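Side-chain contacts in mandelate racemase/muconate lactonizing protein (Paenibacillus sp., PDB 3V5C), which probably dehydrates galacturonate as a magnesium-dependent lyase of the enolase superfamily, captured in an engineered variant with magnesium bound: residues A[153-156]-A[157-160]; A[101-104]-A[105-109]; A[271-274]-A[275-278]; A[62-65]-A[66-70]. The protein carries 1 engineered substitution. All blocks are in the same frame, centred on the assembly; numbering follows the deposited sequence.

Contact 1: residues A[153-156]-A[157-160]; sequences QEEA and MQGY
Gln158 reaches back over Glu154 one turn along helix 145-161, the helix of the beta-alpha-beta unit that joins strands 126-135 and 167-170 in the enolase-type barrel. The two side chains touch only loosely, Glu154 CG lying 4.0 Å from Gln158 NE2, and their carboxylate and amide planes are turned 77° apart. A water closes the polar end: it donates to Glu154 OE2 at 2.6 Å and accepts from Gln158 NE2 at 2.8 Å, so the acid and the amide are linked through solvent. The other end of the amide, OE1, is held by Arg28. On the way out, Gln158 CG lies beside the backbone N (chi1 -67°), which lays it against the Glu154 carbonyl, CG to O 3.2 Å. That same carbonyl oxygen takes the helical bond from Gln158 N. Further round the helix, Ala156 and Met157 pack on Val197 of helix 180-198, while Gln153 gives its NE2 to the carbonyl of Gly193 there. Backbone bonds set the spacing throughout: Met157 N donates to Gln153 O, and Met157 CG rests 3.4 Å from that same Gln153 O.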
# COMPACT_ATOMS: atom_id res chain seq x y z
N GLN A 153 -15.85 -8.80 -14.53
CA GLN A 153 -14.93 -8.85 -15.66
C GLN A 153 -14.79 -7.46 -16.28
O GLN A 153 -13.68 -7.03 -16.62
CB GLN A 153 -15.40 -9.84 -16.73
CG GLN A 153 -15.23 -11.30 -16.34
CD GLN A 153 -15.88 -12.22 -17.37
OE1 GLN A 153 -17.02 -12.00 -17.78
NE2 GLN A 153 -15.14 -13.23 -17.80
N GLU A 154 -15.91 -6.75 -16.43
CA GLU A 154 -15.87 -5.41 -17.00
C GLU A 154 -15.04 -4.46 -16.14
O GLU A 154 -14.33 -3.60 -16.66
CB GLU A 154 -17.29 -4.87 -17.20
CG GLU A 154 -17.32 -3.52 -17.90
CD GLU A 154 -18.74 -3.04 -18.17
OE1 GLU A 154 -19.67 -3.88 -18.12
OE2 GLU A 154 -18.92 -1.83 -18.40
N GLU A 155 -15.11 -4.63 -14.83
CA GLU A 155 -14.31 -3.79 -13.94
C GLU A 155 -12.82 -4.09 -14.13
O GLU A 155 -12.00 -3.18 -14.19
CB GLU A 155 -14.75 -3.97 -12.48
CG GLU A 155 -16.12 -3.37 -12.19
CD GLU A 155 -16.45 -3.29 -10.73
OE1 GLU A 155 -15.71 -3.92 -9.92
OE2 GLU A 155 -17.44 -2.59 -10.38
N ALA A 156 -12.49 -5.37 -14.25
CA ALA A 156 -11.10 -5.75 -14.51
C ALA A 156 -10.65 -5.14 -15.84
O ALA A 156 -9.55 -4.61 -15.94
CB ALA A 156 -10.93 -7.25 -14.51
N MET A 157 -11.52 -5.20 -16.84
CA MET A 157 -11.17 -4.65 -18.14
C MET A 157 -10.99 -3.12 -18.10
O MET A 157 -10.18 -2.59 -18.85
CB MET A 157 -12.17 -5.09 -19.21
CG MET A 157 -12.03 -6.56 -19.56
SD MET A 157 -10.28 -7.03 -19.83
CE MET A 157 -10.05 -6.59 -21.56
N GLN A 158 -11.75 -2.42 -17.23
CA GLN A 158 -11.54 -0.99 -17.01
C GLN A 158 -10.10 -0.74 -16.56
O GLN A 158 -9.43 0.15 -17.07
CB GLN A 158 -12.51 -0.43 -15.98
CG GLN A 158 -13.97 -0.42 -16.41
CD GLN A 158 -14.94 -0.14 -15.24
OE1 GLN A 158 -14.55 0.44 -14.22
NE2 GLN A 158 -16.20 -0.58 -15.39
N GLY A 159 -9.63 -1.54 -15.60
CA GLY A 159 -8.27 -1.40 -15.14
C GLY A 159 -7.25 -1.77 -16.22
O GLY A 159 -6.24 -1.09 -16.41
N TYR A 160 -7.56 -2.83 -16.96
CA TYR A 160 -6.66 -3.31 -17.99
C TYR A 160 -6.41 -2.22 -19.03
O TYR A 160 -5.28 -2.01 -19.45
CB TYR A 160 -7.25 -4.55 -18.68
CG TYR A 160 -6.29 -5.26 -19.62
CD1 TYR A 160 -6.13 -4.83 -20.93
CD2 TYR A 160 -5.56 -6.37 -19.19
CE1 TYR A 160 -5.27 -5.48 -21.78
CE2 TYR A 160 -4.69 -7.02 -20.04
CZ TYR A 160 -4.55 -6.56 -21.34
OH TYR A 160 -3.69 -7.19 -22.22
O HOH W 1 -16.80 -0.43 -18.15

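Contact 2: residues A[101-104]-A[105-109]; sequences DWLG and QRQGK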
# COMPACT_ATOMS: atom_id res chain seq x y z
N ASP A 101 10.45 13.92 1.76
CA ASP A 101 10.21 14.76 0.60
C ASP A 101 11.14 15.96 0.66
O ASP A 101 11.72 16.35 -0.35
CB ASP A 101 8.76 15.24 0.57
CG ASP A 101 8.42 15.96 -0.73
OD1 ASP A 101 8.74 15.43 -1.80
OD2 ASP A 101 7.85 17.06 -0.68
N TRP A 102 11.29 16.52 1.85
CA TRP A 102 12.13 17.70 2.06
C TRP A 102 13.56 17.38 1.64
O TRP A 102 14.17 18.14 0.89
CB TRP A 102 12.09 18.20 3.51
CG TRP A 102 12.86 19.48 3.67
CD1 TRP A 102 12.35 20.74 3.62
CD2 TRP A 102 14.27 19.61 3.89
NE1 TRP A 102 13.37 21.67 3.79
CE2 TRP A 102 14.55 20.99 3.96
CE3 TRP A 102 15.32 18.70 4.05
CZ2 TRP A 102 15.84 21.48 4.19
CZ3 TRP A 102 16.60 19.18 4.26
CH2 TRP A 102 16.85 20.56 4.33
N LEU A 103 14.09 16.25 2.13
CA LEU A 103 15.46 15.85 1.81
C LEU A 103 15.63 15.69 0.30
O LEU A 103 16.64 16.11 -0.27
CB LEU A 103 15.86 14.55 2.55
CG LEU A 103 16.13 14.64 4.06
CD1 LEU A 103 16.23 13.23 4.66
CD2 LEU A 103 17.41 15.43 4.34
N GLY A 104 14.62 15.10 -0.35
CA GLY A 104 14.62 14.99 -1.79
C GLY A 104 14.64 16.35 -2.48
O GLY A 104 15.42 16.55 -3.42
N GLN A 105 13.83 17.29 -2.00
CA GLN A 105 13.83 18.64 -2.59
C GLN A 105 15.19 19.31 -2.43
O GLN A 105 15.71 19.90 -3.38
CB GLN A 105 12.73 19.53 -2.00
CG GLN A 105 11.31 18.94 -2.08
CD GLN A 105 10.85 18.62 -3.50
OE1 GLN A 105 11.14 19.36 -4.46
NE2 GLN A 105 10.14 17.52 -3.64
N ARG A 106 15.75 19.23 -1.22
CA ARG A 106 17.00 19.92 -0.89
C ARG A 106 18.17 19.36 -1.70
O ARG A 106 18.98 20.12 -2.26
CB ARG A 106 17.26 19.81 0.62
CG ARG A 106 18.62 20.37 1.11
CD ARG A 106 18.93 21.76 0.57
NE ARG A 106 17.99 22.82 0.93
CZ ARG A 106 18.03 23.53 2.05
NH1 ARG A 106 18.95 23.27 2.98
NH2 ARG A 106 17.14 24.49 2.27
N GLN A 107 18.24 18.04 -1.79
CA GLN A 107 19.33 17.36 -2.49
C GLN A 107 19.08 17.19 -3.99
O GLN A 107 19.98 16.79 -4.73
CB GLN A 107 19.61 15.98 -1.87
CG GLN A 107 20.11 15.97 -0.44
CD GLN A 107 20.44 14.56 0.03
OE1 GLN A 107 21.18 13.82 -0.63
NE2 GLN A 107 19.88 14.17 1.17
N GLY A 108 17.85 17.46 -4.43
CA GLY A 108 17.49 17.32 -5.82
C GLY A 108 17.54 15.86 -6.25
O GLY A 108 18.04 15.55 -7.33
N LYS A 109 17.01 14.98 -5.41
CA LYS A 109 17.02 13.55 -5.67
C LYS A 109 15.66 12.96 -5.34
O LYS A 109 15.00 13.43 -4.42
CB LYS A 109 18.08 12.84 -4.83
CG LYS A 109 19.52 13.16 -5.26
CD LYS A 109 20.53 12.54 -4.32
CE LYS A 109 21.94 12.87 -4.77
NZ LYS A 109 22.96 12.24 -3.89
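Helix 92-107 runs through residues 101-104 into 105-107 and stops before Gly108, whose positive phi turns the chain out of the helix. Regular bonds from Gln105 N to Asp101 O, Arg106 N to Trp102 O and Gln107 N to Leu103 O carry the last turn. The Gly104 carbonyl closes it, accepting from Lys109 N at 3.0 Å in its plane and on a lone pair, and more weakly from Gly108 N. Beside this backbone, Gln105 bends at chi2 (-58°), which swings its amide back to Asp101, NE2 to OD1 3.1 Å. The oxygen is met from above the carboxylate plane, although it lies nearly in the plane of the amide. Asp101 is buried and has further partners in Tyr58 N and Phe365 N. An alanine in place of Gln105 would probably cost Asp101 OD1 this amide donor and uncover the Asp101 carbonyl, which Gln105 CG now overlies at 3.1 Å. On another side of the helix Arg106 lies alongside Trp102, both side chains pointing the same way. Arg106 CB makes a CH-pi contact over one face of the indole, 3.9 Å from the centroid of the six-membered ring. Bends at chi2 and chi3 then bring the guanidinium round so that Trp102 CZ2 sits over its centre, the two planes 58° apart. Arg106 also forms a salt bridge to Asp53 and a cation-pi contact with Trp12. The chemistry implies a division of labour: hydrogen bonds satisfy a buried carboxylate, while the indole lies over one face of the guanidinium, whose charge is paired with Asp53.

Contact 3: residues A[271-274]-A[275-278]; sequences IEWA and TRGR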
# COMPACT_ATOMS: atom_id res chain seq x y z
N ILE A 271 5.50 -12.43 12.11
CA ILE A 271 6.78 -12.54 11.44
C ILE A 271 7.48 -13.82 11.85
O ILE A 271 8.03 -14.52 11.01
CB ILE A 271 7.64 -11.28 11.65
CG1 ILE A 271 7.02 -10.11 10.89
CG2 ILE A 271 9.06 -11.51 11.14
CD1 ILE A 271 7.50 -8.75 11.35
N GLU A 272 7.42 -14.16 13.13
CA GLU A 272 7.93 -15.45 13.59
C GLU A 272 7.29 -16.61 12.80
O GLU A 272 7.99 -17.49 12.28
CB GLU A 272 7.70 -15.58 15.10
CG GLU A 272 8.20 -16.88 15.69
CD GLU A 272 8.05 -16.95 17.20
OE1 GLU A 272 7.70 -15.92 17.82
OE2 GLU A 272 8.29 -18.03 17.78
N TRP A 273 5.97 -16.61 12.68
CA TRP A 273 5.29 -17.63 11.89
C TRP A 273 5.79 -17.65 10.44
O TRP A 273 6.00 -18.71 9.86
CB TRP A 273 3.78 -17.41 11.90
CG TRP A 273 3.20 -17.44 13.28
CD1 TRP A 273 3.80 -17.90 14.42
CD2 TRP A 273 1.91 -16.96 13.68
NE1 TRP A 273 2.96 -17.74 15.50
CE2 TRP A 273 1.79 -17.18 15.06
CE3 TRP A 273 0.82 -16.40 12.98
CZ2 TRP A 273 0.64 -16.83 15.77
CZ3 TRP A 273 -0.31 -16.05 13.69
CH2 TRP A 273 -0.40 -16.28 15.07
N ALA A 274 6.00 -16.48 9.87
CA ALA A 274 6.51 -16.39 8.51
C ALA A 274 7.91 -16.99 8.37
O ALA A 274 8.18 -17.74 7.42
CB ALA A 274 6.50 -14.94 8.01
N THR A 275 8.78 -16.68 9.32
CA THR A 275 10.13 -17.23 9.29
C THR A 275 10.10 -18.75 9.45
O THR A 275 11.04 -19.44 9.04
CB THR A 275 11.07 -16.62 10.36
OG1 THR A 275 10.70 -17.08 11.66
CG2 THR A 275 11.04 -15.11 10.30
N ARG A 276 9.02 -19.29 10.02
CA ARG A 276 8.88 -20.75 10.10
C ARG A 276 8.17 -21.38 8.89
O ARG A 276 7.91 -22.58 8.86
CB ARG A 276 8.22 -21.17 11.41
CG ARG A 276 9.12 -20.97 12.63
CD ARG A 276 8.63 -21.78 13.83
NE ARG A 276 7.44 -21.20 14.46
CZ ARG A 276 7.47 -20.32 15.45
NH1 ARG A 276 8.64 -19.87 15.91
NH2 ARG A 276 6.34 -19.86 15.97
N GLY A 277 7.86 -20.55 7.89
CA GLY A 277 7.33 -21.05 6.64
C GLY A 277 5.83 -21.06 6.47
O GLY A 277 5.33 -21.58 5.48
N ARG A 278 5.10 -20.48 7.42
CA ARG A 278 3.63 -20.54 7.38
C ARG A 278 3.00 -19.41 6.57
O ARG A 278 1.83 -19.52 6.15
CB ARG A 278 3.05 -20.55 8.80
CG ARG A 278 3.26 -21.85 9.60
CD ARG A 278 4.70 -22.00 10.04
NE ARG A 278 4.88 -22.96 11.13
CZ ARG A 278 5.24 -24.23 10.97
NH1 ARG A 278 5.42 -24.74 9.76
NH2 ARG A 278 5.40 -25.00 12.04
O HOH W 2 10.56 -18.63 6.11
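The carbonyl oxygen of Glu272 is gripped twice at the end of helix 270-275: Thr275 OG1 donates to it at 2.8 Å, and Arg276 N at 3.1 Å. With chi1 at 72°, OG1 stands between the backbone N and the carbonyl carbon of Thr275, from where the hydroxyl can turn back onto the preceding turn. The side chain of Glu272 is engaged as well. Extended alongside Arg276, it forms a salt bridge in which NH1 meets OE2 at 2.6 Å, nearly straight at 165° and in the guanidinium plane. OE2 uses its anti lone pair, and the carboxylate stands 83° from the guanidinium. A weak bond from NH2 adds to the pairing. Arg276 NH2 also lies at the edge of the Trp273 indole, 3.6 Å from CD1. The helix closes with a Schellman motif. Gly277 adopts positive phi, its N donates to Ala274 O at 2.9 Å, and Arg278 N reaches Trp273 O at 3.1 Å. A water also donates to Ala274 O. Beyond the motif, Glu240 of helix 240-253 forms salt bridges with both Arg276 NE and Arg278 NE. Trp273 packs on Glu240 and on the magnesium ligand Glu238, its side chain about 8 Å from the metal. Ile271 meets helix 291-303, and the chain then leads into strand 281-282.

Contact 4: residues A[62-65]-A[66-70]; sequences IHMT and PEWAE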
# COMPACT_ATOMS: atom_id res chain seq x y z
N ILE A 62 0.07 11.34 10.01
CA ILE A 62 -0.98 10.89 10.90
C ILE A 62 -0.54 11.01 12.35
O ILE A 62 0.66 11.09 12.64
CB ILE A 62 -1.45 9.45 10.58
CG1 ILE A 62 -0.34 8.44 10.86
CG2 ILE A 62 -1.95 9.36 9.13
CD1 ILE A 62 -0.82 6.97 10.90
N HIS A 63 -1.51 11.05 13.26
CA HIS A 63 -1.25 11.09 14.69
C HIS A 63 -0.47 12.34 15.10
O HIS A 63 0.35 12.28 16.02
CB HIS A 63 -0.46 9.85 15.12
CG HIS A 63 -1.22 8.57 14.99
ND1 HIS A 63 -2.40 8.47 14.28
CD2 HIS A 63 -0.98 7.34 15.50
CE1 HIS A 63 -2.85 7.23 14.35
NE2 HIS A 63 -2.00 6.53 15.08
N MET A 64 -0.68 13.45 14.41
CA MET A 64 -0.01 14.70 14.78
C MET A 64 -1.02 15.75 15.18
O MET A 64 -1.94 16.05 14.42
CB MET A 64 0.83 15.24 13.62
CG MET A 64 1.59 16.50 13.97
SD MET A 64 2.90 16.90 12.80
CE MET A 64 1.96 17.25 11.31
N THR A 65 -0.85 16.32 16.37
CA THR A 65 -1.66 17.45 16.81
C THR A 65 -0.83 18.73 16.73
O THR A 65 0.39 18.67 16.66
CB THR A 65 -2.13 17.28 18.25
OG1 THR A 65 -0.99 17.20 19.11
CG2 THR A 65 -2.94 15.99 18.38
N PRO A 66 -1.49 19.90 16.76
CA PRO A 66 -0.70 21.14 16.80
C PRO A 66 0.23 21.16 18.01
O PRO A 66 1.34 21.68 17.92
CB PRO A 66 -1.76 22.22 16.96
CG PRO A 66 -2.98 21.64 16.34
CD PRO A 66 -2.93 20.16 16.61
N GLU A 67 -0.22 20.60 19.13
CA GLU A 67 0.56 20.65 20.37
C GLU A 67 1.81 19.77 20.28
O GLU A 67 2.87 20.13 20.80
CB GLU A 67 -0.32 20.26 21.56
CG GLU A 67 -1.40 21.30 21.91
CD GLU A 67 -2.62 21.27 20.98
OE1 GLU A 67 -2.78 20.31 20.20
OE2 GLU A 67 -3.44 22.21 21.05
N TRP A 68 1.69 18.65 19.58
CA TRP A 68 2.84 17.80 19.28
C TRP A 68 3.82 18.58 18.41
O TRP A 68 5.02 18.63 18.69
CB TRP A 68 2.36 16.54 18.55
CG TRP A 68 3.42 15.48 18.26
CD1 TRP A 68 3.65 14.34 18.97
CD2 TRP A 68 4.33 15.44 17.14
NE1 TRP A 68 4.66 13.61 18.39
CE2 TRP A 68 5.10 14.26 17.27
CE3 TRP A 68 4.59 16.30 16.06
CZ2 TRP A 68 6.09 13.92 16.35
CZ3 TRP A 68 5.57 15.95 15.17
CH2 TRP A 68 6.32 14.78 15.31
N ALA A 69 3.30 19.20 17.35
CA ALA A 69 4.16 19.88 16.39
C ALA A 69 4.86 21.07 17.04
O ALA A 69 6.01 21.37 16.73
CB ALA A 69 3.35 20.32 15.19
N GLU A 70 4.15 21.77 17.92
CA GLU A 70 4.71 22.95 18.57
C GLU A 70 6.04 22.59 19.22
O GLU A 70 6.99 23.38 19.18
CB GLU A 70 3.73 23.47 19.63
CG GLU A 70 4.12 24.81 20.25
CD GLU A 70 5.15 24.67 21.36
OE1 GLU A 70 5.18 23.61 22.02
OE2 GLU A 70 5.93 25.62 21.59
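The six-membered ring of the Trp68 indole meets Met64 obliquely, along the CE3-CZ3 bond. Met64 CG and SD each come within 3.7 Å of Trp68 CE3, and SD is equally close to CZ3. This is a Met-aromatic contact, with the sulfur 4.6 Å from the ring centroid and 55° off the ring normal. The two side chains cross at about a right angle. Met64 carries CG anti to its own backbone N (chi1 -178°) and continues extended to SD, which brings the thioether past the ring to Ala69 CB, 4.2 Å from SD. Outside this pair, Met64 and Ala69 both pack on Trp383 of strand 383-386 and Ile17 of strand 14-30, while Trp68 lies against Tyr91 and against Gln94 and Leu95 of helix 92-107. A serine in place of Met64 would probably open a gap between the Trp68 ring and Ala69, and would strip the indole of its sulfur neighbour. Thr65, next along the chain, supplies the polar half of the contact. Its OG1 accepts from Trp68 N at 3.1 Å, and its carbonyl oxygen takes the first helical bond, from Ala69 N at 3.0 Å. Chi1 of 61° turns OG1 toward the helix, where it also lies against Trp68 CB. Pro66 follows directly, its CD tight against Thr65 CB at 3.4 Å, and its ring abuts Trp383. A threonine N-cap followed by proline in the first turn is a classic helix start; here it begins the helix that starts at Pro66, straight after the loop from strand 55-60.

In the fold
All four contacts are local, within a helix or at one of its ends, and none touches another. Contact 4 starts a helix with a threonine cap, contact 1 lies within one, and contacts 2 and 3 end theirs at glycines of positive phi. Contacts 1, 2 and 4 are partly buried, whereas contact 3 is a surface contact. Contacts 2 and 4 are nearest, centres about 23 Å apart; Trp68 of contact 4 packs on helix 92-107, which carries contact 2. Contacts 1 and 3 share the barrel domain, centres about 35 Å apart. A water joins side chains in contact 1, a salt bridge in contact 3, while side chains laid against a tryptophan ring mark contacts 2 and 4.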